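Local coordinates for protein Asp/Glu-specific dipeptidyl-peptidase (Flavobacterium psychrophilum, PDB 5JXF) that removes dipeptides from the N-terminus of oligopeptides as a serine peptidase of family S46, with strict specificity for aspartate or glutamate at the P1 position, at residues K247-A252 with P260-H265; G322-R325 with I330-Q333; Y705-V710 with H718-M723. All coordinates share one frame; numbering follows the deposited sequence.

Followed from the N terminus, the three contacts come in series: each closes before the next opens, and none nests in or crosses another. Interaction 1 closes the loop between strands 239-245 and 259-260 against the chain just beyond the second strand, at the border of the nine-stranded antiparallel sheet. Interaction 2 closes the short turn between helices 295-325 and 328-357, the first two long helices of the helical part. Interaction 3, near the C terminus, folds helix 717-721 back on helix 703-713. Interactions 1 and 3 come within about 7 Å at their nearest atoms, and side chains of both touch strand 239-245; interaction 2 is remote, its centre about 40 Å from that of interaction 1.

Interaction 1 of 3, residues K247-A252 with P260-H265; sequences KNNHPA and PYIPKH
A side-chain-to-backbone hydrogen-bond pair between N249 and I262 ties the loop after strand 239-245 to the chain just beyond strand 259-260, at the border of the large antiparallel sheet. The carbonyl and the NH2 of the N249 amide both bond to one residue, I262. I262 N donates to N249 OD1 at 2.8 Å, almost straight, and meets a lone pair of that oxygen in the carbonyl plane. In return N249 ND2 gives a hydrogen to I262 O at 2.9 Å, with an N-H...O angle of 174°, and this acceptor lies in the plane of the asparagine amide. With CG roughly anti to the backbone N (chi1 -154°), the N249 side chain reaches across to the other segment. There the amide lies nearly parallel to the ring of Y261, the two planes only 15° apart, and N249 OD1 comes obliquely to within 3.4 Å of Y261 CD1. The backbone of the same asparagine also takes part, as N249 O lies in the ring plane at the tyrosine edge, 4.0 Å from CE1 of Y261. CB of I262 lies against the amide oxygen, 3.8 Å from N249 OD1. The Y261 ring itself is buried against F206 and F140, while N246 OD1 accepts bonds from the backbone N of both N248 and H250, on either side of N249 in the sequence. With an alanine here in place of N249, both the N and the O of I262 would probably be left without these mates, and the Y261 ring would lose its amide neighbour. Because one planar group both accepts and donates, the paired bonds fix the rotation of the amide and occupy both the N-H and the carbonyl of I262, much as a neighbouring strand would.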
loop_
_atom_site.group_PDB
_atom_site.type_symbol
_atom_site.label_atom_id
_atom_site.label_comp_id
_atom_site.label_asym_id
_atom_site.label_seq_id
_atom_site.Cartn_x
_atom_site.Cartn_y
_atom_site.Cartn_z
ATOM N N LYS A 247 47.444 -23.211 -9.938
ATOM C CA LYS A 247 47.922 -23.282 -11.318
ATOM C C LYS A 247 47.368 -24.483 -12.089
ATOM O O LYS A 247 47.527 -24.576 -13.301
ATOM C CB LYS A 247 49.455 -23.251 -11.350
ATOM C CG LYS A 247 49.996 -21.813 -11.227
ATOM C CD LYS A 247 51.466 -21.681 -11.602
ATOM N N ASN A 248 46.676 -25.372 -11.390
ATOM C CA ASN A 248 46.006 -26.498 -12.027
ATOM C C ASN A 248 44.509 -26.291 -12.181
ATOM O O ASN A 248 43.755 -27.249 -12.351
ATOM C CB ASN A 248 46.284 -27.768 -11.237
ATOM C CG ASN A 248 47.764 -28.110 -11.227
ATOM O OD1 ASN A 248 48.465 -27.904 -12.215
ATOM N ND2 ASN A 248 48.247 -28.590 -10.100
ATOM N N ASN A 249 44.082 -25.028 -12.127
ATOM C CA ASN A 249 42.670 -24.688 -12.207
ATOM C C ASN A 249 41.834 -25.421 -11.162
ATOM O O ASN A 249 40.699 -25.832 -11.419
ATOM C CB ASN A 249 42.131 -24.981 -13.603
ATOM C CG ASN A 249 40.930 -24.112 -13.955
ATOM O OD1 ASN A 249 40.914 -22.923 -13.644
ATOM N ND2 ASN A 249 39.921 -24.707 -14.593
ATOM N N HIS A 250 42.410 -25.590 -9.978
ATOM C CA HIS A 250 41.826 -26.397 -8.916
ATOM C C HIS A 250 41.635 -25.546 -7.669
ATOM O O HIS A 250 42.320 -24.536 -7.507
ATOM C CB HIS A 250 42.738 -27.602 -8.583
ATOM C CG HIS A 250 42.729 -28.673 -9.620
ATOM N ND1 HIS A 250 43.710 -29.642 -9.699
ATOM C CD2 HIS A 250 41.864 -28.937 -10.626
ATOM C CE1 HIS A 250 43.447 -30.452 -10.707
ATOM N NE2 HIS A 250 42.322 -30.054 -11.279
ATOM N N PRO A 251 40.735 -25.970 -6.774
ATOM C CA PRO A 251 40.543 -25.279 -5.495
ATOM C C PRO A 251 41.834 -25.075 -4.718
ATOM O O PRO A 251 42.684 -25.956 -4.638
ATOM C CB PRO A 251 39.605 -26.214 -4.736
ATOM C CG PRO A 251 38.817 -26.874 -5.787
ATOM C CD PRO A 251 39.778 -27.080 -6.934
ATOM N N ALA A 252 41.965 -23.887 -4.155
ATOM C CA ALA A 252 43.106 -23.531 -3.340
ATOM C C ALA A 252 42.685 -22.511 -2.289
ATOM O O ALA A 252 41.888 -21.602 -2.559
ATOM C CB ALA A 252 44.214 -22.978 -4.197
ATOM N N PRO A 260 42.747 -16.478 -11.669
ATOM C CA PRO A 260 41.329 -16.653 -11.990
ATOM C C PRO A 260 40.981 -18.060 -12.451
ATOM O O PRO A 260 41.638 -18.628 -13.325
ATOM C CB PRO A 260 41.106 -15.653 -13.127
ATOM C CG PRO A 260 42.022 -14.549 -12.793
ATOM C CD PRO A 260 43.254 -15.190 -12.181
ATOM N N TYR A 261 39.934 -18.600 -11.855
ATOM C CA TYR A 261 39.414 -19.891 -12.220
ATOM C C TYR A 261 38.796 -19.858 -13.592
ATOM O O TYR A 261 37.997 -18.959 -13.903
ATOM C CB TYR A 261 38.375 -20.320 -11.207
ATOM C CG TYR A 261 37.538 -21.494 -11.626
ATOM C CD1 TYR A 261 38.108 -22.770 -11.764
ATOM C CD2 TYR A 261 36.164 -21.347 -11.823
ATOM C CE1 TYR A 261 37.345 -23.855 -12.124
ATOM C CE2 TYR A 261 35.387 -22.416 -12.178
ATOM C CZ TYR A 261 35.983 -23.674 -12.333
ATOM O OH TYR A 261 35.195 -24.734 -12.680
ATOM N N ILE A 262 39.155 -20.834 -14.417
ATOM C CA ILE A 262 38.559 -20.930 -15.743
ATOM C C ILE A 262 37.447 -21.967 -15.709
ATOM O O ILE A 262 37.686 -23.153 -15.443
ATOM C CB ILE A 262 39.621 -21.276 -16.824
ATOM C CG1 ILE A 262 40.731 -20.214 -16.822
ATOM C CG2 ILE A 262 38.955 -21.439 -18.207
ATOM C CD1 ILE A 262 41.966 -20.608 -17.621
ATOM N N PRO A 263 36.204 -21.522 -15.942
ATOM C CA PRO A 263 35.093 -22.461 -15.793
ATOM C C PRO A 263 34.872 -23.354 -17.007
ATOM O O PRO A 263 35.340 -23.056 -18.105
ATOM C CB PRO A 263 33.882 -21.538 -15.591
ATOM C CG PRO A 263 34.245 -20.292 -16.364
ATOM C CD PRO A 263 35.751 -20.140 -16.203
ATOM N N LYS A 264 34.142 -24.441 -16.793
ATOM C CA LYS A 264 33.701 -25.306 -17.872
ATOM C C LYS A 264 32.616 -24.678 -18.739
ATOM O O LYS A 264 32.435 -25.068 -19.898
ATOM C CB LYS A 264 33.214 -26.630 -17.291
ATOM C CG LYS A 264 34.270 -27.296 -16.426
ATOM C CD LYS A 264 33.721 -28.493 -15.673
ATOM C CE LYS A 264 34.817 -29.206 -14.875
ATOM N NZ LYS A 264 34.187 -29.971 -13.774
ATOM N N HIS A 265 31.901 -23.702 -18.180
ATOM C CA HIS A 265 30.821 -23.037 -18.896
ATOM C C HIS A 265 30.494 -21.729 -18.182
ATOM O O HIS A 265 30.603 -21.631 -16.959
ATOM C CB HIS A 265 29.565 -23.923 -18.971
ATOM C CG HIS A 265 28.443 -23.328 -19.773
ATOM N ND1 HIS A 265 28.469 -23.254 -21.147
ATOM C CD2 HIS A 265 27.261 -22.785 -19.391
ATOM C CE1 HIS A 265 27.356 -22.682 -21.580
ATOM N NE2 HIS A 265 26.605 -22.395 -20.535
#

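Interaction 2 of 3, residues G322-R325 with I330-Q333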
loop_
_atom_site.group_PDB
_atom_site.type_symbol
_atom_site.label_atom_id
_atom_site.label_comp_id
_atom_site.label_asym_id
_atom_site.label_seq_id
_atom_site.Cartn_x
_atom_site.Cartn_y
_atom_site.Cartn_z
ATOM N N GLY A 322 16.301 1.684 16.127
ATOM C CA GLY A 322 16.510 2.957 16.797
ATOM C C GLY A 322 17.967 3.386 16.830
ATOM O O GLY A 322 18.310 4.484 16.397
ATOM N N PHE A 323 18.831 2.513 17.335
ATOM C CA PHE A 323 20.252 2.830 17.452
ATOM C C PHE A 323 20.944 3.001 16.100
ATOM O O PHE A 323 21.903 3.767 15.982
ATOM C CB PHE A 323 20.979 1.751 18.253
ATOM C CG PHE A 323 20.719 1.807 19.729
ATOM C CD1 PHE A 323 19.685 1.080 20.291
ATOM C CD2 PHE A 323 21.515 2.586 20.553
ATOM C CE1 PHE A 323 19.452 1.126 21.649
ATOM C CE2 PHE A 323 21.286 2.638 21.910
ATOM C CZ PHE A 323 20.252 1.910 22.460
ATOM N N MET A 324 20.466 2.285 15.088
ATOM C CA MET A 324 21.100 2.311 13.773
ATOM C C MET A 324 20.698 3.538 12.941
ATOM O O MET A 324 21.470 3.997 12.102
ATOM C CB MET A 324 20.770 1.037 13.004
ATOM C CG MET A 324 21.245 -0.232 13.690
ATOM S SD MET A 324 20.466 -1.696 12.987
ATOM C CE MET A 324 21.189 -1.701 11.361
ATOM N N ARG A 325 19.496 4.061 13.156
ATOM C CA ARG A 325 19.076 5.269 12.439
ATOM C C ARG A 325 19.727 6.512 13.049
ATOM O O ARG A 325 19.701 7.591 12.462
ATOM C CB ARG A 325 17.548 5.409 12.447
ATOM C CG ARG A 325 16.813 4.268 11.754
ATOM C CD ARG A 325 15.306 4.324 11.999
ATOM N NE ARG A 325 14.608 5.102 10.986
ATOM C CZ ARG A 325 13.851 4.577 10.027
ATOM N NH1 ARG A 325 13.677 3.269 9.962
ATOM N NH2 ARG A 325 13.251 5.365 9.142
ATOM N N ILE A 330 27.139 2.204 14.453
ATOM C CA ILE A 330 26.293 1.132 14.966
ATOM C C ILE A 330 25.555 0.457 13.803
ATOM O O ILE A 330 25.294 -0.750 13.836
ATOM C CB ILE A 330 25.291 1.667 16.025
ATOM C CG1 ILE A 330 26.042 2.147 17.268
ATOM C CG2 ILE A 330 24.271 0.610 16.419
ATOM C CD1 ILE A 330 25.144 2.523 18.425
ATOM N N LYS A 331 25.250 1.226 12.760
ATOM C CA LYS A 331 24.655 0.655 11.554
ATOM C C LYS A 331 25.623 -0.284 10.812
ATOM O O LYS A 331 25.202 -1.288 10.239
ATOM C CB LYS A 331 24.177 1.756 10.604
ATOM C CG LYS A 331 23.279 1.239 9.488
ATOM C CD LYS A 331 22.932 2.312 8.467
ATOM C CE LYS A 331 21.836 1.817 7.537
ATOM N NZ LYS A 331 21.496 2.812 6.480
ATOM N N ILE A 332 26.909 0.046 10.810
ATOM C CA ILE A 332 27.905 -0.807 10.162
ATOM C C ILE A 332 28.092 -2.092 10.980
ATOM O O ILE A 332 28.324 -3.169 10.431
ATOM C CB ILE A 332 29.259 -0.080 9.996
ATOM C CG1 ILE A 332 29.118 1.106 9.048
ATOM C CG2 ILE A 332 30.330 -1.023 9.473
ATOM C CD1 ILE A 332 30.411 1.831 8.814
ATOM N N GLN A 333 27.977 -1.962 12.298
ATOM C CA GLN A 333 28.035 -3.100 13.202
ATOM C C GLN A 333 26.870 -4.068 13.018
ATOM O O GLN A 333 27.052 -5.295 13.067
ATOM C CB GLN A 333 28.056 -2.628 14.653
ATOM C CG GLN A 333 29.400 -2.162 15.151
ATOM C CD GLN A 333 29.388 -1.915 16.642
ATOM O OE1 GLN A 333 28.431 -1.356 17.186
ATOM N NE2 GLN A 333 30.451 -2.340 17.319
#
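I330 packs against F323 and M324 at the short connection between two consecutive helices, 295-325 and 328-357. The closer part is apolar. CG2 of I330, the branch anti to its backbone N, lies 3.9 Å from F323 CB and is also near the carbonyl oxygen of F323. From the other residue of the first helix, M324 CG comes to 4.2 Å from the same I330 CG2, so that a single methyl group meets two successive side chains. The backbones are close here as well: the CA atoms of M324 and K331 are 4.5 Å apart, and so close an approach brings CB and CG atoms into the contact. K331 CB accordingly sits against the backbone, 3.8 Å from M324 O. Farther out the fit is looser. The M324 chain bends at its last torsion (chi3 67°), bringing M324 CE within 4.1 Å of K331 CG, where the two side chains cross at about a right angle. Beyond CG the lysine runs extended and leads away from the first helix, and the F323 ring likewise leaves the contact beyond its CB, with I330 CD1 approaching it obliquely. R325, which is exposed, starts away from the second helix and makes a salt bridge with D321. No hydrogen bond links the two segments; what passes between them is van der Waals contact. Helix 460-477 flanks the apolar side, where V462 touches both F323 and I330. At the other side Y621, in a loop, touches M324 and makes cation-pi contacts with K331 and R325, while Y334 and Y338 of helix 328-357 pack on the buried methionine.

Interaction 3 of 3, residues Y705-V710 with H718-M723; sequences YVLFIV and HLINEM
L707 and M723 both carry CG anti to the carbonyl carbon (chi1 -58° and -52°), and M723 runs extended beyond CG, which brings its sulfur to one leucine methyl, CD2. The motif is an alpha-helical hairpin, helix 703-713 followed after a short turn by the short, weakly bonded helix 717-721; the side chains that meet are all apolar. V710, whose CB is directed toward the second helix, puts its CG1 4.0 Å from I720 CG1, and the two side chains slide past each other in opposite directions. The same V710 CG1 brushes L719 CB at the longer distance of 4.4 Å. One turn before V710, the backbone of L707 is met by I720 CD1, 3.8 Å from L707 O, which also lies near L707 CB. All five touching residues are buried. M240 of strand 239-245 packs on V710 and M723, and Y641, in a loop, touches L707 and I720. E722, which makes no contact with the first helix, holds R242 of the strand in a salt bridge. M723 follows where the second helix gives way to a turn, M723 N bonded to I720 O at 2.7 Å. From there M723 SD meets L707 CD2 at 3.5 Å, and M723 CE lies only slightly farther from the same L707 CD2, at 3.9 Å.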
loop_
_atom_site.group_PDB
_atom_site.type_symbol
_atom_site.label_atom_id
_atom_site.label_comp_id
_atom_site.label_asym_id
_atom_site.label_seq_id
_atom_site.Cartn_x
_atom_site.Cartn_y
_atom_site.Cartn_z
ATOM N N TYR A 705 19.495 -3.855 -16.057
ATOM C CA TYR A 705 19.738 -2.946 -14.925
ATOM C C TYR A 705 21.054 -3.246 -14.207
ATOM O O TYR A 705 21.766 -2.323 -13.794
ATOM C CB TYR A 705 18.578 -3.017 -13.927
ATOM C CG TYR A 705 18.634 -1.942 -12.857
ATOM C CD1 TYR A 705 18.753 -0.600 -13.203
ATOM C CD2 TYR A 705 18.534 -2.262 -11.517
ATOM C CE1 TYR A 705 18.804 0.384 -12.243
ATOM C CE2 TYR A 705 18.578 -1.288 -10.548
ATOM C CZ TYR A 705 18.709 0.032 -10.921
ATOM O OH TYR A 705 18.770 0.991 -9.955
ATOM N N VAL A 706 21.365 -4.539 -14.039
ATOM C CA VAL A 706 22.657 -4.916 -13.473
ATOM C C VAL A 706 23.800 -4.294 -14.268
ATOM O O VAL A 706 24.659 -3.595 -13.716
ATOM C CB VAL A 706 22.835 -6.446 -13.439
ATOM C CG1 VAL A 706 24.238 -6.811 -12.952
ATOM C CG2 VAL A 706 21.763 -7.068 -12.557
ATOM N N LEU A 707 23.795 -4.519 -15.575
ATOM C CA LEU A 707 24.884 -4.020 -16.413
ATOM C C LEU A 707 24.916 -2.485 -16.434
ATOM O O LEU A 707 25.985 -1.877 -16.342
ATOM C CB LEU A 707 24.765 -4.577 -17.832
ATOM C CG LEU A 707 24.769 -6.099 -18.019
ATOM C CD1 LEU A 707 24.524 -6.431 -19.481
ATOM C CD2 LEU A 707 26.076 -6.737 -17.535
ATOM N N PHE A 708 23.743 -1.868 -16.528
ATOM C CA PHE A 708 23.625 -0.414 -16.384
ATOM C C PHE A 708 24.316 0.093 -15.110
ATOM O O PHE A 708 25.044 1.082 -15.137
ATOM C CB PHE A 708 22.148 0.013 -16.373
ATOM C CG PHE A 708 21.939 1.478 -16.110
ATOM C CD1 PHE A 708 22.013 2.406 -17.148
ATOM C CD2 PHE A 708 21.661 1.933 -14.834
ATOM C CE1 PHE A 708 21.819 3.764 -16.907
ATOM C CE2 PHE A 708 21.453 3.288 -14.589
ATOM C CZ PHE A 708 21.538 4.209 -15.628
ATOM N N ILE A 709 24.096 -0.589 -13.995
ATOM C CA ILE A 709 24.668 -0.112 -12.751
ATOM C C ILE A 709 26.194 -0.319 -12.760
ATOM O O ILE A 709 26.951 0.580 -12.394
ATOM C CB ILE A 709 24.033 -0.811 -11.557
ATOM C CG1 ILE A 709 22.580 -0.359 -11.413
ATOM C CG2 ILE A 709 24.808 -0.509 -10.285
ATOM C CD1 ILE A 709 22.453 1.086 -10.923
ATOM N N VAL A 710 26.640 -1.492 -13.201
ATOM C CA VAL A 710 28.069 -1.758 -13.349
ATOM C C VAL A 710 28.740 -0.703 -14.240
ATOM O O VAL A 710 29.844 -0.194 -13.959
ATOM C CB VAL A 710 28.304 -3.160 -13.955
ATOM C CG1 VAL A 710 29.779 -3.365 -14.238
ATOM C CG2 VAL A 710 27.741 -4.236 -13.031
ATOM N N HIS A 718 35.063 -2.418 -17.582
ATOM C CA HIS A 718 36.057 -3.477 -17.775
ATOM C C HIS A 718 35.498 -4.838 -17.347
ATOM O O HIS A 718 35.820 -5.855 -17.949
ATOM C CB HIS A 718 37.352 -3.172 -17.012
ATOM C CG HIS A 718 37.178 -3.099 -15.528
ATOM N ND1 HIS A 718 36.515 -2.063 -14.904
ATOM C CD2 HIS A 718 37.572 -3.943 -14.541
ATOM C CE1 HIS A 718 36.512 -2.269 -13.598
ATOM N NE2 HIS A 718 37.146 -3.402 -13.351
ATOM N N LEU A 719 34.629 -4.853 -16.338
ATOM C CA LEU A 719 34.003 -6.107 -15.941
ATOM C C LEU A 719 33.043 -6.580 -17.022
ATOM O O LEU A 719 32.862 -7.784 -17.219
ATOM C CB LEU A 719 33.281 -5.963 -14.612
ATOM C CG LEU A 719 34.183 -5.465 -13.491
ATOM C CD1 LEU A 719 33.348 -5.222 -12.239
ATOM C CD2 LEU A 719 35.319 -6.464 -13.222
ATOM N N ILE A 720 32.446 -5.637 -17.744
ATOM C CA ILE A 720 31.531 -6.000 -18.815
ATOM C C ILE A 720 32.271 -6.591 -20.010
ATOM O O ILE A 720 31.796 -7.538 -20.636
ATOM C CB ILE A 720 30.710 -4.790 -19.280
ATOM C CG1 ILE A 720 29.903 -4.241 -18.104
ATOM C CG2 ILE A 720 29.809 -5.168 -20.456
ATOM C CD1 ILE A 720 28.800 -3.324 -18.513
ATOM N N ASN A 721 33.435 -6.034 -20.318
ATOM C CA ASN A 721 34.230 -6.501 -21.449
ATOM C C ASN A 721 34.558 -7.983 -21.308
ATOM O O ASN A 721 34.815 -8.674 -22.294
ATOM C CB ASN A 721 35.518 -5.677 -21.582
ATOM C CG ASN A 721 35.249 -4.231 -22.002
ATOM O OD1 ASN A 721 34.254 -3.944 -22.669
ATOM N ND2 ASN A 721 36.145 -3.322 -21.625
ATOM N N GLU A 722 34.514 -8.449 -20.062
ATOM C CA GLU A 722 34.775 -9.834 -19.684
ATOM C C GLU A 722 33.606 -10.739 -20.070
ATOM O O GLU A 722 33.770 -11.940 -20.224
ATOM C CB GLU A 722 35.011 -9.901 -18.175
ATOM C CG GLU A 722 35.970 -10.916 -17.687
ATOM C CD GLU A 722 36.123 -10.840 -16.178
ATOM O OE1 GLU A 722 36.365 -9.734 -15.655
ATOM O OE2 GLU A 722 35.967 -11.888 -15.517
ATOM N N MET A 723 32.414 -10.165 -20.213
ATOM C CA MET A 723 31.240 -11.005 -20.443
ATOM C C MET A 723 30.994 -11.228 -21.931
ATOM O O MET A 723 31.605 -10.592 -22.772
ATOM C CB MET A 723 30.005 -10.390 -19.796
ATOM C CG MET A 723 30.173 -10.030 -18.324
ATOM S SD MET A 723 28.780 -9.011 -17.794
ATOM C CE MET A 723 29.528 -8.101 -16.447
#